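Local coordinates for protein glutathione S-transferase (Acinetobacter baumannii, PDB 4MP4) that probably catalyses the conjugation of glutathione to electrophilic substrates, as a dimeric member of the glutathione transferase family, at residues S134-G137 with K138-A141; Y11-S14 with Q15-P19; R98-A101 with R102-Q105; A183-E186 with R187-N190; T23-V26 with G27-K31. All blocks are in the same frame, centred on the assembly; numbering follows the deposited sequence.

In the fold
Along the chain the order is contact 2, contact 5, contact 3, contact 1, contact 4. Contacts 2 and 5 belong to the N-terminal thioredoxin-like domain: contact 2 leads out of strand 8-13 into helix 19-30, which carries contact 5, and their centres are 14 Å apart. The other three belong to the helical C-terminal domain. Contact 3, on helix 95-110, comes within about 5 Å of contact 5 (nearest atoms) and faces the second subunit. Contacts 1 and 4, with centres 17 Å apart, are the starts of helices 135-151 and 186-196. Together they sample the two-domain fold of a glutathione transferase: a strand-to-helix loop, a largely buried helix, a dimer interface and two capped helix ends.

Contact 1: S134-G137 with K138-A141; sequences SEEG and KKAA
Lys138 N donates to Ser134 O at 2.7 Å, opening the i to i+4 backbone bonding of helix 135-151, and Lys139 N, Ala140 N and Ala141 N continue it to Glu135 O, Glu136 O and Gly137 O. Ser134 is the N-cap: its OG accepts from Gly137 N at 2.9 Å, and the same OG is hydrogen-bonded to Glu118. A short hydroxyl suits this place because it can reach an amide of the first turn, which has no helical carbonyl before it to bond to. Two i to i+3 ion pairs follow. Glu135, bent at chi2, brings OE2 to 3.3 Å from Lys138 NZ in a weak salt bridge, while the lysine runs out extended and crosses the glutamate at a slant. Glu136 and Lys139 instead lie alongside each other and point the same way; OE1 meets Lys139 NZ at 3.1 Å on its syn side, 31° out of the carboxylate plane. Bends at chi2 and chi3 swing the Lys139 ammonium to the carboxylate. Ala140, small and buried, turns to Leu112 and Leu115. The acids of the first turn probably complement the helix dipole and the following lysines offset their charge; the exposed ion pairs are likely modest in strength.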
# COMPACT_ATOMS: atom_id res chain seq x y z
N SER A 134 15.46 0.98 18.83
CA SER A 134 16.26 -0.19 18.53
C SER A 134 17.12 0.08 17.30
O SER A 134 16.95 1.09 16.62
CB SER A 134 15.37 -1.38 18.23
OG SER A 134 14.97 -1.34 16.87
N GLU A 135 18.01 -0.85 17.00
CA GLU A 135 18.91 -0.69 15.87
C GLU A 135 18.15 -0.58 14.55
O GLU A 135 18.45 0.29 13.74
CB GLU A 135 19.95 -1.81 15.83
CG GLU A 135 21.39 -1.29 15.68
CD GLU A 135 21.79 -0.29 16.77
OE1 GLU A 135 21.74 -0.64 17.96
OE2 GLU A 135 22.16 0.86 16.42
N GLU A 136 17.16 -1.44 14.35
CA GLU A 136 16.30 -1.31 13.18
C GLU A 136 15.46 -0.03 13.25
O GLU A 136 15.16 0.59 12.23
CB GLU A 136 15.42 -2.55 13.03
CG GLU A 136 16.19 -3.82 12.71
CD GLU A 136 17.17 -3.64 11.56
OE1 GLU A 136 18.37 -3.96 11.74
OE2 GLU A 136 16.75 -3.18 10.47
N GLY A 137 15.08 0.36 14.47
CA GLY A 137 14.35 1.60 14.66
C GLY A 137 15.14 2.80 14.21
O GLY A 137 14.62 3.66 13.49
N LYS A 138 16.42 2.87 14.61
CA LYS A 138 17.31 3.95 14.21
C LYS A 138 17.52 4.00 12.69
O LYS A 138 17.70 5.06 12.09
CB LYS A 138 18.68 3.80 14.88
CG LYS A 138 18.66 3.89 16.41
CD LYS A 138 20.08 3.84 16.97
CE LYS A 138 20.11 3.36 18.41
NZ LYS A 138 21.50 3.03 18.83
N LYS A 139 17.49 2.82 12.08
CA LYS A 139 17.75 2.68 10.67
C LYS A 139 16.57 3.19 9.83
O LYS A 139 16.77 3.80 8.76
CB LYS A 139 18.09 1.22 10.35
CG LYS A 139 19.10 1.03 9.25
CD LYS A 139 20.20 0.05 9.67
CE LYS A 139 19.64 -1.35 9.95
NZ LYS A 139 20.70 -2.29 10.46
N ALA A 140 15.35 2.95 10.31
CA ALA A 140 14.16 3.45 9.61
C ALA A 140 14.10 4.98 9.71
O ALA A 140 13.80 5.66 8.73
CB ALA A 140 12.89 2.83 10.17
N ALA A 141 14.41 5.51 10.89
CA ALA A 141 14.36 6.95 11.13
C ALA A 141 15.32 7.67 10.20
O ALA A 141 14.96 8.69 9.62
CB ALA A 141 14.66 7.28 12.58

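Contact 2: Y11-S14 with Q15-P19; sequences YTDS and QFLSP
Asp13 O accepts from Phe16 N at 3.0 Å, closing a type I beta turn in which the chain leaves strand 8-13, and Phe16 then takes a left-handed backbone conformation (56°/32°). The Asp13 carboxylate binds the residues just after the turn. OD2 receives Leu17 N at 2.8 Å on its syn lone pair, and OD1 receives Ser18 N at 3.1 Å, with the donor well out of the carboxylate plane. This forked grip on two successive amides relies on chi1 of 60°, which sets CG between backbone N and carbonyl carbon; a short acid fits because its two oxygens can be shared between neighbouring N-H groups. On the strand, the Thr12 methyl CG2 lies over one face of the Phe16 ring, 3.9 Å from its centroid, in a CH-pi contact, while Ser14 O sits at the ring edge. The ring also meets Trp204 and packs on helix 199-215, a largely apolar setting, with Leu207 and Ala211. Ser18 then caps helix 19-30, its OG bonded to Ala21 N. The arrangement is that of the loop between the first strand and first helix of the thioredoxin-like domain, the region where many glutathione transferases carry their catalytic residue.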
# COMPACT_ATOMS: atom_id res chain seq x y z
N TYR A 11 -15.53 5.88 9.14
CA TYR A 11 -15.40 5.15 10.41
C TYR A 11 -13.95 5.16 10.90
O TYR A 11 -13.04 4.73 10.21
CB TYR A 11 -15.93 3.71 10.29
CG TYR A 11 -17.40 3.65 9.94
CD1 TYR A 11 -17.85 4.04 8.68
CD2 TYR A 11 -18.35 3.21 10.86
CE1 TYR A 11 -19.18 4.00 8.35
CE2 TYR A 11 -19.69 3.16 10.54
CZ TYR A 11 -20.10 3.57 9.28
OH TYR A 11 -21.43 3.53 8.92
N THR A 12 -13.76 5.67 12.12
CA THR A 12 -12.44 5.69 12.73
C THR A 12 -12.39 4.79 13.97
O THR A 12 -13.43 4.33 14.45
CB THR A 12 -12.06 7.12 13.16
OG1 THR A 12 -10.71 7.11 13.65
CG2 THR A 12 -12.98 7.61 14.25
N ASP A 13 -11.20 4.54 14.50
CA ASP A 13 -11.09 3.87 15.79
C ASP A 13 -11.56 4.85 16.87
O ASP A 13 -11.42 6.06 16.70
CB ASP A 13 -9.65 3.44 16.07
CG ASP A 13 -8.67 4.60 16.09
OD1 ASP A 13 -8.59 5.34 15.09
OD2 ASP A 13 -7.98 4.77 17.11
N SER A 14 -12.12 4.34 17.95
CA SER A 14 -12.75 5.19 18.96
C SER A 14 -11.77 6.15 19.65
O SER A 14 -12.18 7.17 20.20
CB SER A 14 -13.44 4.33 20.01
OG SER A 14 -12.48 3.67 20.83
N GLN A 15 -10.49 5.83 19.63
CA GLN A 15 -9.52 6.70 20.27
C GLN A 15 -8.85 7.65 19.29
O GLN A 15 -7.96 8.40 19.68
CB GLN A 15 -8.47 5.89 21.02
CG GLN A 15 -8.83 5.53 22.46
CD GLN A 15 -7.83 4.55 23.02
OE1 GLN A 15 -6.99 4.91 23.86
NE2 GLN A 15 -7.89 3.31 22.54
N PHE A 16 -9.25 7.59 18.02
CA PHE A 16 -8.72 8.47 16.98
C PHE A 16 -7.20 8.42 16.83
O PHE A 16 -6.57 9.41 16.50
CB PHE A 16 -9.13 9.92 17.24
CG PHE A 16 -10.57 10.19 16.96
CD1 PHE A 16 -11.57 9.65 17.78
CD2 PHE A 16 -10.94 10.99 15.89
CE1 PHE A 16 -12.91 9.89 17.53
CE2 PHE A 16 -12.29 11.25 15.63
CZ PHE A 16 -13.27 10.69 16.45
N LEU A 17 -6.61 7.25 17.09
CA LEU A 17 -5.17 7.07 17.01
C LEU A 17 -4.70 6.66 15.62
O LEU A 17 -3.51 6.68 15.34
CB LEU A 17 -4.71 6.00 18.00
CG LEU A 17 -4.96 6.23 19.50
CD1 LEU A 17 -4.32 5.12 20.28
CD2 LEU A 17 -4.42 7.59 19.94
N SER A 18 -5.64 6.27 14.76
CA SER A 18 -5.29 5.75 13.45
C SER A 18 -4.71 6.81 12.52
O SER A 18 -5.33 7.84 12.29
CB SER A 18 -6.51 5.12 12.78
OG SER A 18 -6.24 4.82 11.43
N PRO A 19 -3.52 6.55 11.97
CA PRO A 19 -2.91 7.50 11.02
C PRO A 19 -3.61 7.46 9.64
O PRO A 19 -3.60 8.46 8.92
CB PRO A 19 -1.47 7.00 10.92
CG PRO A 19 -1.60 5.50 11.15
CD PRO A 19 -2.67 5.36 12.20

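Contact 3: R98-A101 with R102-Q105; sequences RARA and RQIQ
In Arg98, an anti chi1 and an extended chi2 carry CD straight out from helix 95-110, and in Arg102 a chi1 of -73° followed by an extended chain runs the same way one turn on. The two side chains therefore lie alongside each other, and Arg98 CD rests over one face of the Arg102 guanidinium, 3.3 Å from Arg102 NH1 and 3.4 Å from Arg102 NH2. The guanidinium planes are 59° apart. Both groups serve one anion, Glu83 of the second subunit, to which Arg98 NH1 and Arg102 NH1 each form a salt bridge, while Arg102 NE pairs with Glu79 of its own chain. Arginine suits the task, with several N-H groups to spread over such partners.

Arg100 behaves differently. Bends at chi2 and chi3 turn its guanidinium toward the next turn, so that NH2 meets Gln103 OE1 at 2.9 Å, near the guanidinium plane, in a bond made weak by its 128° N-H...O angle. Arg100 NH2 also binds Ala70 O of the second subunit, and Gln103 OE1 accepts from Ser72 N there, so this pair grips the backbone of a strand across the interface. On the inner side Ile104 packs against helices 135-151 and 165-178, and Gln105 bonds Glu169 and Tyr91 beside helix 74-84. The two segments thus lie between their own helical bundle and both strand 69-72 and helix 74-84 of the second subunit.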
# COMPACT_ATOMS: atom_id res chain seq x y z
N ARG A 98 2.87 12.95 -9.46
CA ARG A 98 1.81 12.11 -8.90
C ARG A 98 2.27 10.67 -8.63
O ARG A 98 1.93 10.08 -7.60
CB ARG A 98 0.58 12.09 -9.81
CG ARG A 98 -0.54 11.15 -9.33
CD ARG A 98 -1.58 11.00 -10.41
NE ARG A 98 -1.77 12.30 -11.01
CZ ARG A 98 -1.67 12.58 -12.30
NH1 ARG A 98 -1.43 11.63 -13.19
NH2 ARG A 98 -1.85 13.83 -12.69
N ALA A 99 3.04 10.13 -9.56
CA ALA A 99 3.61 8.80 -9.39
C ALA A 99 4.56 8.82 -8.19
O ALA A 99 4.48 7.95 -7.31
CB ALA A 99 4.32 8.34 -10.65
N ARG A 100 5.42 9.84 -8.14
CA ARG A 100 6.34 9.99 -7.00
C ARG A 100 5.53 10.11 -5.70
O ARG A 100 5.86 9.47 -4.69
CB ARG A 100 7.30 11.17 -7.21
CG ARG A 100 8.30 11.42 -6.06
CD ARG A 100 9.52 10.45 -6.05
NE ARG A 100 10.44 10.68 -7.16
CZ ARG A 100 10.68 9.81 -8.14
NH1 ARG A 100 11.54 10.11 -9.12
NH2 ARG A 100 10.09 8.62 -8.14
N ALA A 101 4.47 10.91 -5.72
CA ALA A 101 3.60 11.01 -4.55
C ALA A 101 3.01 9.65 -4.12
O ALA A 101 3.05 9.31 -2.94
CB ALA A 101 2.49 12.05 -4.77
N ARG A 102 2.50 8.88 -5.08
CA ARG A 102 2.00 7.53 -4.77
C ARG A 102 3.11 6.64 -4.23
O ARG A 102 2.87 5.79 -3.38
CB ARG A 102 1.36 6.89 -5.99
CG ARG A 102 0.00 7.49 -6.36
CD ARG A 102 -0.66 6.71 -7.48
NE ARG A 102 -1.93 7.31 -7.87
CZ ARG A 102 -2.20 7.78 -9.08
NH1 ARG A 102 -1.30 7.69 -10.05
NH2 ARG A 102 -3.38 8.30 -9.34
N GLN A 103 4.33 6.85 -4.71
CA GLN A 103 5.45 6.05 -4.24
C GLN A 103 5.80 6.32 -2.77
O GLN A 103 5.97 5.38 -1.97
CB GLN A 103 6.65 6.26 -5.15
CG GLN A 103 7.98 5.84 -4.55
CD GLN A 103 9.13 6.37 -5.39
OE1 GLN A 103 9.02 6.47 -6.60
NE2 GLN A 103 10.23 6.71 -4.74
N ILE A 104 5.92 7.60 -2.42
CA ILE A 104 6.19 8.01 -1.05
C ILE A 104 5.09 7.54 -0.09
O ILE A 104 5.37 6.99 0.98
CB ILE A 104 6.42 9.54 -0.94
CG1 ILE A 104 7.56 9.96 -1.87
CG2 ILE A 104 6.73 9.94 0.48
CD1 ILE A 104 8.86 9.07 -1.71
N GLN A 105 3.84 7.73 -0.50
CA GLN A 105 2.68 7.19 0.20
C GLN A 105 2.73 5.66 0.42
O GLN A 105 2.41 5.17 1.50
CB GLN A 105 1.40 7.56 -0.55
CG GLN A 105 0.13 7.20 0.18
CD GLN A 105 -1.11 7.64 -0.58
OE1 GLN A 105 -1.45 7.06 -1.61
NE2 GLN A 105 -1.78 8.66 -0.08

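Contact 4: A183-E186 with R187-N190; sequences AVSE and RLKN
Glu186 and Lys189, with Val184 just ahead of them, frame the capped amino end of helix 186-196 in the all-helical C-terminal domain. Glu186 is the first helical residue, and its backbone O accepts from Asn190 N at 3.1 Å; the exposed acid suits this end, where its charge probably complements the helix dipole. Its OE2 lies 4.2 Å from Lys189 NZ, so the opposite charges are near each other without forming a salt bridge. Between Val184 and Glu186 stands Ser185, the N-cap. Its OG sits between backbone N and carbonyl carbon (chi1 84°) and so turns to accept from Leu188 N at 3.2 Å; that OG is hydrogen-bonded to Glu149 as well, which ties the cap to helix 135-151.

Val184 CG1 meets Leu188 CB at 3.8 Å, the two side chains crossing at about a right angle. A branched apolar side chain suits the place because its methyls face Leu188, Phe145 and Leu177. Lys189 packs its aliphatic portion on the same valine, CG lying 4.1 Å from Val184 CG1; the chain, extended beyond CG, passes Val184 obliquely and touches its backbone carbonyl, with Lys189 CE 3.4 Å from Val184 O. At its end, one water accepts from both Lys189 NZ, at 2.8 Å, and Val184 N, at 3.1 Å.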
# COMPACT_ATOMS: atom_id res chain seq x y z
N ALA A 183 15.74 12.59 18.06
CA ALA A 183 16.52 13.62 17.37
C ALA A 183 16.07 13.82 15.94
O ALA A 183 16.08 12.89 15.13
CB ALA A 183 18.01 13.26 17.42
N VAL A 184 15.68 15.05 15.61
CA VAL A 184 15.22 15.38 14.27
C VAL A 184 15.81 16.71 13.84
O VAL A 184 15.88 17.64 14.63
CB VAL A 184 13.65 15.43 14.19
CG1 VAL A 184 13.17 15.82 12.76
CG2 VAL A 184 13.06 14.09 14.61
N SER A 185 16.23 16.81 12.58
CA SER A 185 16.86 18.04 12.09
C SER A 185 15.90 19.24 12.20
O SER A 185 14.69 19.09 12.08
CB SER A 185 17.30 17.86 10.64
OG SER A 185 16.22 18.10 9.76
N GLU A 186 16.47 20.42 12.44
CA GLU A 186 15.69 21.66 12.51
C GLU A 186 14.83 21.88 11.27
O GLU A 186 13.68 22.33 11.36
CB GLU A 186 16.61 22.87 12.72
CG GLU A 186 17.15 23.02 14.15
CD GLU A 186 16.04 23.14 15.20
OE1 GLU A 186 14.99 23.76 14.89
OE2 GLU A 186 16.22 22.61 16.32
N ARG A 187 15.39 21.56 10.11
CA ARG A 187 14.70 21.77 8.83
C ARG A 187 13.42 20.93 8.75
O ARG A 187 12.40 21.39 8.25
CB ARG A 187 15.64 21.45 7.67
CG ARG A 187 14.96 21.10 6.38
CD ARG A 187 14.60 22.33 5.62
NE ARG A 187 13.83 22.03 4.42
CZ ARG A 187 12.50 22.07 4.35
NH1 ARG A 187 11.80 22.40 5.43
NH2 ARG A 187 11.89 21.79 3.21
N LEU A 188 13.49 19.70 9.26
CA LEU A 188 12.35 18.78 9.22
C LEU A 188 11.31 19.05 10.30
O LEU A 188 10.13 18.76 10.11
CB LEU A 188 12.81 17.33 9.27
CG LEU A 188 13.59 16.89 8.03
CD1 LEU A 188 14.12 15.48 8.19
CD2 LEU A 188 12.70 17.02 6.79
N LYS A 189 11.73 19.62 11.43
CA LYS A 189 10.76 20.05 12.45
C LYS A 189 9.93 21.20 11.90
O LYS A 189 8.70 21.19 11.99
CB LYS A 189 11.45 20.48 13.73
CG LYS A 189 11.95 19.32 14.58
CD LYS A 189 12.65 19.81 15.82
CE LYS A 189 13.31 18.69 16.59
NZ LYS A 189 14.10 19.25 17.74
N ASN A 190 10.60 22.18 11.32
CA ASN A 190 9.92 23.30 10.68
C ASN A 190 8.88 22.85 9.65
O ASN A 190 7.75 23.32 9.67
CB ASN A 190 10.93 24.27 10.04
CG ASN A 190 11.70 25.07 11.08
OD1 ASN A 190 11.23 25.30 12.20
ND2 ASN A 190 12.91 25.50 10.71
O HOH W 1 15.51 16.85 18.11

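Contact 5: T23-V26 with G27-K31; sequences TVFV and GLHEK
Phe25 and His29, one turn apart on helix 19-30, set their rings at an oblique 50° with centroids 4.4 Å apart. The helix is the alpha element of the beta-alpha-beta unit formed with strands 8-13 and 36-40 in the thioredoxin-like domain. With CG anti to the backbone N (chi1 172°), the Phe25 ring leans toward the following turn, where His29 CD2 comes over one face, toward its rim, and His29 NE2 lies 3.2 Å from Phe25 CZ. Each ring has a second aromatic neighbour, Trp204 for Phe25 and Phe35 for His29; flat aromatic groups suit a place shared with Trp204 of helix 199-215 and Phe35 of the loop after the helix.

Val24 and Leu28 run side by side and point the same way, their nearest atoms Val24 CG1 and Leu28 CD1 being 4.0 Å apart. These branched apolar chains face helix 74-84, where Val24 touches Ile77 and Leu28 touches Leu81. Val26 and Glu30 form another same-pointing pair: the aliphatic portion of Glu30 passes Val26, while its carboxylate goes on to a salt bridge with Arg198 and a hydrogen bond with Ser200, tying the helix to the C-terminal part of the chain. Glu30 CG approaches Val26 CG1 to 4.1 Å, and beside it Glu30 N donates to Val26 O at 2.9 Å.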
# COMPACT_ATOMS: atom_id res chain seq x y z
N THR A 23 -5.69 10.39 7.70
CA THR A 23 -5.37 10.73 6.32
C THR A 23 -6.60 10.90 5.40
O THR A 23 -6.65 11.82 4.57
CB THR A 23 -4.43 9.67 5.75
OG1 THR A 23 -3.23 9.65 6.54
CG2 THR A 23 -4.10 9.94 4.31
N VAL A 24 -7.59 10.04 5.58
CA VAL A 24 -8.85 10.15 4.83
C VAL A 24 -9.70 11.35 5.28
O VAL A 24 -10.29 12.05 4.45
CB VAL A 24 -9.67 8.86 4.91
CG1 VAL A 24 -11.01 9.02 4.19
CG2 VAL A 24 -8.87 7.70 4.32
N PHE A 25 -9.77 11.57 6.59
CA PHE A 25 -10.45 12.74 7.14
C PHE A 25 -9.88 14.01 6.53
O PHE A 25 -10.64 14.91 6.12
CB PHE A 25 -10.27 12.77 8.66
CG PHE A 25 -10.78 14.03 9.33
CD1 PHE A 25 -9.96 15.15 9.47
CD2 PHE A 25 -12.05 14.08 9.88
CE1 PHE A 25 -10.42 16.30 10.10
CE2 PHE A 25 -12.52 15.22 10.51
CZ PHE A 25 -11.69 16.33 10.63
N VAL A 26 -8.54 14.06 6.47
CA VAL A 26 -7.86 15.23 5.89
C VAL A 26 -8.24 15.38 4.42
O VAL A 26 -8.59 16.48 3.97
CB VAL A 26 -6.32 15.20 6.08
CG1 VAL A 26 -5.64 16.30 5.26
CG2 VAL A 26 -5.94 15.31 7.57
N GLY A 27 -8.20 14.27 3.69
CA GLY A 27 -8.58 14.26 2.29
C GLY A 27 -9.99 14.77 2.02
O GLY A 27 -10.21 15.55 1.11
N LEU A 28 -10.95 14.31 2.81
CA LEU A 28 -12.33 14.76 2.67
C LEU A 28 -12.46 16.26 2.89
O LEU A 28 -13.05 16.96 2.08
CB LEU A 28 -13.25 13.99 3.61
CG LEU A 28 -13.44 12.49 3.31
CD1 LEU A 28 -13.89 11.72 4.56
CD2 LEU A 28 -14.46 12.33 2.19
N HIS A 29 -11.88 16.76 3.98
CA HIS A 29 -11.94 18.19 4.29
C HIS A 29 -11.27 19.08 3.24
O HIS A 29 -11.80 20.12 2.89
CB HIS A 29 -11.38 18.48 5.69
CG HIS A 29 -12.39 18.29 6.77
ND1 HIS A 29 -13.36 19.22 7.06
CD2 HIS A 29 -12.59 17.25 7.63
CE1 HIS A 29 -14.12 18.77 8.04
NE2 HIS A 29 -13.67 17.59 8.41
N GLU A 30 -10.11 18.68 2.75
CA GLU A 30 -9.46 19.41 1.66
C GLU A 30 -10.33 19.46 0.39
O GLU A 30 -10.43 20.50 -0.26
CB GLU A 30 -8.10 18.79 1.36
CG GLU A 30 -7.07 18.95 2.49
CD GLU A 30 -6.40 20.31 2.49
OE1 GLU A 30 -5.90 20.74 3.55
OE2 GLU A 30 -6.37 20.96 1.41
N LYS A 31 -10.97 18.34 0.04
CA LYS A 31 -11.82 18.29 -1.15
C LYS A 31 -13.19 18.92 -0.90
O LYS A 31 -14.04 18.98 -1.79
CB LYS A 31 -11.99 16.85 -1.62
CG LYS A 31 -10.73 16.22 -2.20
CD LYS A 31 -10.97 14.77 -2.58
CE LYS A 31 -11.60 14.65 -3.95
NZ LYS A 31 -10.69 15.30 -4.93